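PDB 3QYH: Co-type Nitrile Hydratase beta subunit from Pseudomonas putida, which probably acts as one half of a cobalt-dependent nitrile hydratase, pairing with the alpha subunit in an enzyme that hydrates nitriles to amides. Local coordinates for residues T160-H165 with V185-F190; H147-R152 with V169-A174; G134-V139 with G156-V161. All blocks are in the same frame, centred on the assembly; numbering follows the deposited sequence.

Contact 1: residues T160-H165 with V185-F190; sequences TVVIDH and VYTVSF
The imidazole of His165 meets Thr187 with its edge: NE2 donates to Thr187 OG1 at 2.7 Å, the acceptor lying 3° out of the ring plane, while Ile163 CG2, from the same strand as the ring, lies against one face near the rim. The two strands form an antiparallel pair with a classic beta bulge. On the opposite face of the sheet from Thr187, the Tyr186 ring has Ile163 O at its edge. Val161 CG1 approaches it obliquely, 3.7 Å from Tyr186 CD2, as does the Asp164 carboxylate, turned 48° from the ring, its OD1 hydrogen-bonded to Gly166 N and His184 ND1. In the bulge Val162 and Ile163 both face Thr187, whose O accepts Val162 N at 2.9 Å and Ile163 N through a weak bond of 3.4 Å. The apolar, branched Val162 suits this place, its CG2 3.7 Å from Thr187 CG2. His165 CG stands opposite its own carbonyl carbon (chi1 -65°), which brings NE2 across to the neighbouring strand. Thr187 suits the middle position because its hydroxyl can accept from His165 and also bond Asp210, while its methyl packs. Cutting the imidazole back to an alanine here would probably leave Thr187 OG1 without its NE2 donor and Ile163 CG2 without the ring it rests on. Beyond the bulge, a water 2.8 Å from Thr160 OG1 donates to Ser189 O, 3.0 Å away.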
loop_
_atom_site.group_PDB
_atom_site.type_symbol
_atom_site.label_atom_id
_atom_site.label_comp_id
_atom_site.label_asym_id
_atom_site.label_seq_id
_atom_site.Cartn_x
_atom_site.Cartn_y
_atom_site.Cartn_z
ATOM N N THR B 160 10.247 18.329 -8.662
ATOM C CA THR B 160 10.710 18.017 -10.018
ATOM C C THR B 160 10.075 16.709 -10.516
ATOM O O THR B 160 10.152 15.681 -9.842
ATOM C CB THR B 160 12.243 17.877 -10.038
ATOM O OG1 THR B 160 12.845 19.030 -9.421
ATOM C CG2 THR B 160 12.782 17.686 -11.486
ATOM N N VAL B 161 9.427 16.754 -11.673
ATOM C CA VAL B 161 8.907 15.534 -12.283
ATOM C C VAL B 161 10.095 14.622 -12.593
ATOM O O VAL B 161 11.030 15.024 -13.284
ATOM C CB VAL B 161 8.115 15.835 -13.564
ATOM C CG1 VAL B 161 7.642 14.520 -14.236
ATOM C CG2 VAL B 161 6.918 16.747 -13.258
ATOM N N VAL B 162 10.089 13.409 -12.051
ATOM C CA VAL B 162 11.195 12.479 -12.308
ATOM C C VAL B 162 10.756 11.218 -13.080
ATOM O O VAL B 162 11.592 10.539 -13.680
ATOM C CB VAL B 162 11.947 12.069 -11.024
ATOM C CG1 VAL B 162 12.741 13.248 -10.459
ATOM C CG2 VAL B 162 10.982 11.503 -9.954
ATOM N N ILE B 163 9.460 10.917 -13.070
ATOM C CA ILE B 163 8.920 9.821 -13.876
ATOM C C ILE B 163 7.532 10.170 -14.372
ATOM O O ILE B 163 6.698 10.660 -13.602
ATOM C CB ILE B 163 8.757 8.501 -13.067
ATOM C CG1 ILE B 163 10.042 8.113 -12.353
ATOM C CG2 ILE B 163 8.245 7.366 -13.977
ATOM C CD1 ILE B 163 9.890 6.917 -11.416
ATOM N N ASP B 164 7.263 9.894 -15.644
ATOM C CA ASP B 164 5.889 9.925 -16.137
ATOM C C ASP B 164 5.451 8.466 -16.270
ATOM O O ASP B 164 5.988 7.737 -17.092
ATOM C CB ASP B 164 5.824 10.646 -17.493
ATOM C CG ASP B 164 4.455 10.603 -18.128
ATOM O OD1 ASP B 164 3.539 9.921 -17.603
ATOM O OD2 ASP B 164 4.292 11.273 -19.171
ATOM N N HIS B 165 4.488 8.033 -15.461
ATOM C CA HIS B 165 4.068 6.626 -15.461
ATOM C C HIS B 165 3.037 6.281 -16.522
ATOM O O HIS B 165 2.667 5.113 -16.677
ATOM C CB HIS B 165 3.535 6.229 -14.077
ATOM C CG HIS B 165 4.569 6.280 -13.005
ATOM N ND1 HIS B 165 5.509 5.284 -12.829
ATOM C CD2 HIS B 165 4.824 7.211 -12.052
ATOM C CE1 HIS B 165 6.299 5.600 -11.821
ATOM N NE2 HIS B 165 5.903 6.763 -11.330
ATOM N N VAL B 185 -0.029 10.195 -14.446
ATOM C CA VAL B 185 0.468 10.206 -13.075
ATOM C C VAL B 185 1.978 10.313 -13.145
ATOM O O VAL B 185 2.626 9.608 -13.938
ATOM C CB VAL B 185 0.071 8.906 -12.334
ATOM C CG1 VAL B 185 0.799 8.803 -11.000
ATOM C CG2 VAL B 185 -1.444 8.848 -12.143
ATOM N N TYR B 186 2.551 11.202 -12.346
ATOM C CA TYR B 186 3.995 11.405 -12.350
ATOM C C TYR B 186 4.529 11.123 -10.959
ATOM O O TYR B 186 3.854 11.404 -9.965
ATOM C CB TYR B 186 4.336 12.861 -12.689
ATOM C CG TYR B 186 3.658 13.430 -13.928
ATOM C CD1 TYR B 186 2.410 14.044 -13.852
ATOM C CD2 TYR B 186 4.287 13.374 -15.175
ATOM C CE1 TYR B 186 1.799 14.562 -14.983
ATOM C CE2 TYR B 186 3.686 13.898 -16.306
ATOM C CZ TYR B 186 2.454 14.490 -16.211
ATOM O OH TYR B 186 1.840 15.011 -17.319
ATOM N N THR B 187 5.741 10.592 -10.865
ATOM C CA THR B 187 6.474 10.718 -9.604
ATOM C C THR B 187 7.157 12.083 -9.555
ATOM O O THR B 187 7.875 12.464 -10.491
ATOM C CB THR B 187 7.537 9.629 -9.400
ATOM O OG1 THR B 187 6.904 8.349 -9.378
ATOM C CG2 THR B 187 8.257 9.837 -8.048
ATOM N N VAL B 188 6.920 12.819 -8.471
ATOM C CA VAL B 188 7.490 14.147 -8.315
ATOM C C VAL B 188 8.426 14.135 -7.128
ATOM O O VAL B 188 8.058 13.635 -6.072
ATOM C CB VAL B 188 6.406 15.192 -8.079
ATOM C CG1 VAL B 188 7.040 16.571 -7.822
ATOM C CG2 VAL B 188 5.433 15.239 -9.254
ATOM N N SER B 189 9.631 14.687 -7.293
ATOM C CA SER B 189 10.640 14.657 -6.238
ATOM C C SER B 189 10.714 16.025 -5.529
ATOM O O SER B 189 10.814 17.063 -6.172
ATOM C CB SER B 189 12.011 14.278 -6.818
ATOM O OG SER B 189 13.018 14.309 -5.843
ATOM N N PHE B 190 10.661 16.000 -4.202
ATOM C CA PHE B 190 10.711 17.206 -3.374
ATOM C C PHE B 190 11.922 17.105 -2.476
ATOM O O PHE B 190 12.195 16.046 -1.934
ATOM C CB PHE B 190 9.470 17.293 -2.472
ATOM C CG PHE B 190 8.174 17.390 -3.218
ATOM C CD1 PHE B 190 7.441 16.248 -3.504
ATOM C CD2 PHE B 190 7.663 18.621 -3.602
ATOM C CE1 PHE B 190 6.229 16.323 -4.189
ATOM C CE2 PHE B 190 6.457 18.710 -4.306
ATOM C CZ PHE B 190 5.732 17.564 -4.583
HETATM O O HOH W 1 13.166 18.947 -6.633
#

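Contact 2: residues H147-R152 with V169-A174; sequences HTRMPR and VTPDTA
Thr148 and Asp172 make the polar centre of this contact, with Thr148 OG1 donating to Asp172 OD1 at 2.7 Å. The proton arrives on the syn side of the carboxylate, with the hydroxyl 26° out of its plane. Thr148 can reach because its OG1 is turned away from the backbone N (chi1 -164°), at the cost of placing CG2 in the crowded position between N and the carbonyl carbon. Asp172 answers with CG beside its own backbone N (chi1 -54°), which carries the carboxylate across to the loop; its other oxygen, OD2, bonds the hydroxyl of Tyr215. The backbones also come close, with Asp172 CA 3.4 Å from His147 O in a CA-H...O contact.

Pro171 packs against two neighbours of Thr148. The His147 ring presents its CD2 corner, 3.7 Å from Pro171 O in the ring plane and 3.8 Å from Pro171 CB, while His147 ND1 is held by Glu56. Arg149 crosses the proline at about a right angle, its CG 3.8 Å from Pro171 CG, and then bends at chi2 and chi3. Proline suits the first turn of helix 171-174, where its missing N-H costs no helix bond.

The guanidinium of Arg149 passes on to the neighbouring subunit, where NH2 bonds a modified side chain and NE bonds the backbone; the Arg149 side chain lies about 5 Å from the cobalt(III) ion. That Tyr215 OH bonds both Asp172 OD2 and Arg149 N is consistent with Asp172 acting, through Tyr215, as a second-shell residue that probably helps to steady the loop carrying Arg149 to the cobalt site.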
loop_
_atom_site.group_PDB
_atom_site.type_symbol
_atom_site.label_atom_id
_atom_site.label_comp_id
_atom_site.label_asym_id
_atom_site.label_seq_id
_atom_site.Cartn_x
_atom_site.Cartn_y
_atom_site.Cartn_z
ATOM N N HIS B 147 -12.659 12.603 -1.761
ATOM C CA HIS B 147 -11.456 11.772 -1.820
ATOM C C HIS B 147 -10.395 12.421 -2.720
ATOM O O HIS B 147 -10.720 12.875 -3.815
ATOM C CB HIS B 147 -11.822 10.378 -2.351
ATOM C CG HIS B 147 -10.668 9.415 -2.397
ATOM N ND1 HIS B 147 -9.972 9.026 -1.270
ATOM C CD2 HIS B 147 -10.111 8.742 -3.435
ATOM C CE1 HIS B 147 -9.028 8.159 -1.612
ATOM N NE2 HIS B 147 -9.093 7.968 -2.918
ATOM N N THR B 148 -9.139 12.446 -2.271
ATOM C CA THR B 148 -8.042 12.911 -3.106
ATOM C C THR B 148 -6.745 12.235 -2.689
ATOM O O THR B 148 -6.643 11.721 -1.569
ATOM C CB THR B 148 -7.871 14.455 -3.029
ATOM O OG1 THR B 148 -7.059 14.911 -4.124
ATOM C CG2 THR B 148 -7.227 14.884 -1.695
ATOM N N ARG B 149 -5.748 12.230 -3.580
ATOM C CA ARG B 149 -4.485 11.551 -3.265
ATOM C C ARG B 149 -3.285 12.490 -3.188
ATOM O O ARG B 149 -2.144 12.020 -3.217
ATOM C CB ARG B 149 -4.187 10.418 -4.277
ATOM C CG ARG B 149 -5.272 9.343 -4.347
ATOM C CD ARG B 149 -5.427 8.616 -2.989
ATOM N NE ARG B 149 -4.312 7.714 -2.754
ATOM C CZ ARG B 149 -4.140 6.990 -1.655
ATOM N NH1 ARG B 149 -5.006 7.055 -0.641
ATOM N NH2 ARG B 149 -3.094 6.190 -1.583
ATOM N N MET B 150 -3.530 13.798 -3.092
ATOM C CA MET B 150 -2.453 14.752 -2.853
ATOM C C MET B 150 -2.333 15.000 -1.373
ATOM O O MET B 150 -3.201 15.660 -0.782
ATOM C CB MET B 150 -2.663 16.099 -3.607
ATOM C CG MET B 150 -4.035 16.736 -3.507
ATOM S SD MET B 150 -3.919 18.555 -3.772
ATOM C CE MET B 150 -3.504 18.627 -5.513
ATOM N N PRO B 151 -1.281 14.455 -0.748
ATOM C CA PRO B 151 -1.201 14.614 0.707
ATOM C C PRO B 151 -1.095 16.087 1.086
ATOM O O PRO B 151 -0.535 16.889 0.329
ATOM C CB PRO B 151 0.085 13.889 1.084
ATOM C CG PRO B 151 0.324 12.883 -0.068
ATOM C CD PRO B 151 -0.172 13.649 -1.296
ATOM N N ARG B 152 -1.628 16.431 2.252
ATOM C CA ARG B 152 -1.583 17.806 2.722
ATOM C C ARG B 152 -0.154 18.331 2.728
ATOM O O ARG B 152 0.078 19.482 2.367
ATOM C CB ARG B 152 -2.169 17.906 4.127
ATOM C CG ARG B 152 -3.222 18.978 4.241
ATOM C CD ARG B 152 -4.021 18.935 5.560
ATOM N NE ARG B 152 -4.385 20.299 5.948
ATOM C CZ ARG B 152 -4.956 20.642 7.105
ATOM N NH1 ARG B 152 -5.243 21.921 7.360
ATOM N NH2 ARG B 152 -5.241 19.712 8.008
ATOM N N VAL B 169 -6.593 5.872 -14.051
ATOM C CA VAL B 169 -7.848 6.347 -13.502
ATOM C C VAL B 169 -7.574 7.467 -12.483
ATOM O O VAL B 169 -6.549 7.448 -11.801
ATOM C CB VAL B 169 -8.584 5.194 -12.767
ATOM C CG1 VAL B 169 -9.777 5.726 -11.946
ATOM C CG2 VAL B 169 -9.029 4.105 -13.774
ATOM N N THR B 170 -8.478 8.434 -12.390
ATOM C CA THR B 170 -8.412 9.475 -11.366
ATOM C C THR B 170 -9.301 9.120 -10.170
ATOM O O THR B 170 -10.535 9.032 -10.301
ATOM C CB THR B 170 -8.853 10.845 -11.950
ATOM O OG1 THR B 170 -7.945 11.241 -12.982
ATOM C CG2 THR B 170 -8.889 11.930 -10.848
ATOM N N PRO B 171 -8.691 8.943 -8.987
ATOM C CA PRO B 171 -9.442 8.530 -7.796
ATOM C C PRO B 171 -10.423 9.601 -7.343
ATOM O O PRO B 171 -11.498 9.240 -6.876
ATOM C CB PRO B 171 -8.353 8.319 -6.732
ATOM C CG PRO B 171 -7.087 8.232 -7.492
ATOM C CD PRO B 171 -7.266 9.119 -8.690
ATOM N N ASP B 172 -10.088 10.883 -7.509
ATOM C CA ASP B 172 -10.978 11.956 -7.056
ATOM C C ASP B 172 -12.366 11.856 -7.680
ATOM O O ASP B 172 -13.365 12.186 -7.047
ATOM C CB ASP B 172 -10.401 13.345 -7.370
ATOM C CG ASP B 172 -8.995 13.528 -6.828
ATOM O OD1 ASP B 172 -8.738 14.563 -6.181
ATOM O OD2 ASP B 172 -8.136 12.641 -7.061
ATOM N N THR B 173 -12.431 11.423 -8.932
ATOM C CA THR B 173 -13.720 11.277 -9.589
ATOM C C THR B 173 -14.288 9.860 -9.425
ATOM O O THR B 173 -15.497 9.677 -9.255
ATOM C CB THR B 173 -13.614 11.637 -11.084
ATOM O OG1 THR B 173 -12.508 10.928 -11.662
ATOM C CG2 THR B 173 -13.375 13.144 -11.241
ATOM N N ALA B 174 -13.416 8.859 -9.466
ATOM C CA ALA B 174 -13.880 7.475 -9.404
ATOM C C ALA B 174 -14.481 7.133 -8.050
ATOM O O ALA B 174 -15.305 6.245 -7.954
ATOM C CB ALA B 174 -12.740 6.516 -9.739
#

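Contact 3: residues G134-V139 with G156-V161; sequences GDKVRV and GKVGTV
Val137 and Val161 cross at about a right angle, Val137 CG1 lying 3.8 Å from Val161 CG2 on the inward face of an antiparallel strand pair. The other face carries the pairs Lys136 with Thr160 and Arg138 with Val158. Lys136 is bent at three successive torsions, which folds its chain back beside the partner strand: CD comes 3.5 Å from Thr160 OG1 and CE 4.0 Å from Val158 CG1. A long aliphatic chain with a charged end suits this exposed position. Arg138 was modelled in two conformers. In the one described here, its guanidinium has Val158 CG2 over one face, 3.2 Å above the plane and over its centre, while at the edge NH1 donates in plane to Gly156 O at 3.1 Å; with an alternative conformer present, neither contact should be taken as fixed.

Val137 and Gly159 form a hydrogen-bonded pair with 2.8 Å from Val137 N to Gly159 O, and Arg138 and Val158 a non-hydrogen-bonded one. Gly134 and Gly156 have positive phi (97° and 80°), where a CB would run into the preceding carbonyl oxygen. Strand 136-139 also pairs with strand 216-218 on its far side, as the backbone bonds of Lys136 to Ala219 and Arg138 to Glu217 show. Such antiparallel pairing of the first strand with both the second and the last is typical of the SH3-like barrel to which this C-terminal region belongs.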
loop_
_atom_site.group_PDB
_atom_site.type_symbol
_atom_site.label_atom_id
_atom_site.label_comp_id
_atom_site.label_asym_id
_atom_site.label_seq_id
_atom_site.Cartn_x
_atom_site.Cartn_y
_atom_site.Cartn_z
ATOM N N GLY B 134 11.982 16.272 -15.587
ATOM C CA GLY B 134 12.812 17.463 -15.504
ATOM C C GLY B 134 12.024 18.750 -15.245
ATOM O O GLY B 134 12.576 19.737 -14.749
ATOM N N ASP B 135 10.738 18.762 -15.569
ATOM C CA ASP B 135 9.934 19.966 -15.344
ATOM C C ASP B 135 9.800 20.270 -13.848
ATOM O O ASP B 135 9.646 19.354 -13.031
ATOM C CB ASP B 135 8.539 19.798 -15.936
ATOM C CG ASP B 135 8.482 20.149 -17.397
ATOM O OD1 ASP B 135 9.474 20.693 -17.908
ATOM O OD2 ASP B 135 7.445 19.882 -18.038
ATOM N N LYS B 136 9.871 21.543 -13.486
ATOM C CA LYS B 136 9.581 21.950 -12.111
ATOM C C LYS B 136 8.089 22.186 -12.037
ATOM O O LYS B 136 7.523 22.852 -12.891
ATOM C CB LYS B 136 10.324 23.237 -11.732
ATOM C CG LYS B 136 11.843 23.158 -11.870
ATOM C CD LYS B 136 12.465 22.149 -10.904
ATOM C CE LYS B 136 12.372 22.606 -9.465
ATOM N NZ LYS B 136 13.174 23.843 -9.211
ATOM N N VAL B 137 7.445 21.616 -11.026
ATOM C CA VAL B 137 6.010 21.770 -10.871
ATOM C C VAL B 137 5.667 22.171 -9.444
ATOM O O VAL B 137 6.422 21.897 -8.518
ATOM C CB VAL B 137 5.240 20.467 -11.218
ATOM C CG1 VAL B 137 5.340 20.141 -12.729
ATOM C CG2 VAL B 137 5.750 19.308 -10.382
ATOM N N ARG B 138 4.532 22.843 -9.275
ATOM C CA ARG B 138 4.023 23.127 -7.942
ATOM C C ARG B 138 2.698 22.401 -7.750
ATOM O O ARG B 138 1.859 22.368 -8.647
ATOM C CB ARG B 138 3.847 24.639 -7.721
ATOM C CG ARG B 138 3.570 25.020 -6.262
ATOM C CD ARG B 138 3.238 26.508 -6.104
ATOM N NE ARG B 138 4.325 27.369 -6.561
ATOM C CZ ARG B 138 5.340 27.762 -5.801
ATOM N NH1 ARG B 138 5.422 27.362 -4.539
ATOM N NH2 ARG B 138 6.281 28.547 -6.309
ATOM N N VAL B 139 2.519 21.807 -6.580
ATOM C CA VAL B 139 1.277 21.119 -6.254
ATOM C C VAL B 139 0.226 22.163 -5.910
ATOM O O VAL B 139 0.473 23.046 -5.084
ATOM C CB VAL B 139 1.452 20.170 -5.055
ATOM C CG1 VAL B 139 0.124 19.470 -4.719
ATOM C CG2 VAL B 139 2.567 19.151 -5.367
ATOM N N GLY B 156 1.031 23.207 -2.334
ATOM C CA GLY B 156 1.762 24.452 -2.469
ATOM C C GLY B 156 3.260 24.285 -2.631
ATOM O O GLY B 156 3.979 25.278 -2.786
ATOM N N LYS B 157 3.754 23.050 -2.592
ATOM C CA LYS B 157 5.203 22.849 -2.626
ATOM C C LYS B 157 5.698 22.612 -4.060
ATOM O O LYS B 157 4.934 22.186 -4.930
ATOM C CB LYS B 157 5.625 21.695 -1.718
ATOM C CG LYS B 157 5.202 21.853 -0.257
ATOM C CD LYS B 157 5.822 23.095 0.348
ATOM C CE LYS B 157 5.806 23.068 1.877
ATOM N NZ LYS B 157 4.464 22.857 2.415
ATOM N N VAL B 158 6.979 22.881 -4.288
ATOM C CA VAL B 158 7.558 22.790 -5.632
ATOM C C VAL B 158 8.464 21.578 -5.715
ATOM O O VAL B 158 9.336 21.379 -4.867
ATOM C CB VAL B 158 8.393 24.064 -5.982
ATOM C CG1 VAL B 158 9.296 23.820 -7.191
ATOM C CG2 VAL B 158 7.470 25.276 -6.198
ATOM N N GLY B 159 8.271 20.770 -6.750
ATOM C CA GLY B 159 9.128 19.607 -6.935
ATOM C C GLY B 159 9.493 19.395 -8.397
ATOM O O GLY B 159 9.083 20.163 -9.272
ATOM N N THR B 160 10.247 18.329 -8.662
ATOM C CA THR B 160 10.710 18.017 -10.018
ATOM C C THR B 160 10.075 16.709 -10.516
ATOM O O THR B 160 10.152 15.681 -9.842
ATOM C CB THR B 160 12.243 17.877 -10.038
ATOM O OG1 THR B 160 12.845 19.030 -9.421
ATOM C CG2 THR B 160 12.782 17.686 -11.486
ATOM N N VAL B 161 9.427 16.754 -11.673
ATOM C CA VAL B 161 8.907 15.534 -12.283
ATOM C C VAL B 161 10.095 14.622 -12.593
ATOM O O VAL B 161 11.030 15.024 -13.284
ATOM C CB VAL B 161 8.115 15.835 -13.564
ATOM C CG1 VAL B 161 7.642 14.520 -14.236
ATOM C CG2 VAL B 161 6.918 16.747 -13.258
#

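Contacts 1 and 3 lie about 8 Å apart, centre to centre, and share Thr160 and Val161, so strand 158-168 is gripped on one edge by strand 183-191 and on the other by strand 136-139. They also meet through Phe190, whose ring packs on Val139 and on Gly159, where a side chain is missing. Both are partly buried, but contact 1 borders the other subunit, whereas contact 3 is touched by no other protein chain and carries charged residues on its outer face. Contact 2 is buried and irregular, relying on side chains instead of a backbone ladder, and is the one beside the cobalt; Met150 packing on Val139 ties its loop to contact 3.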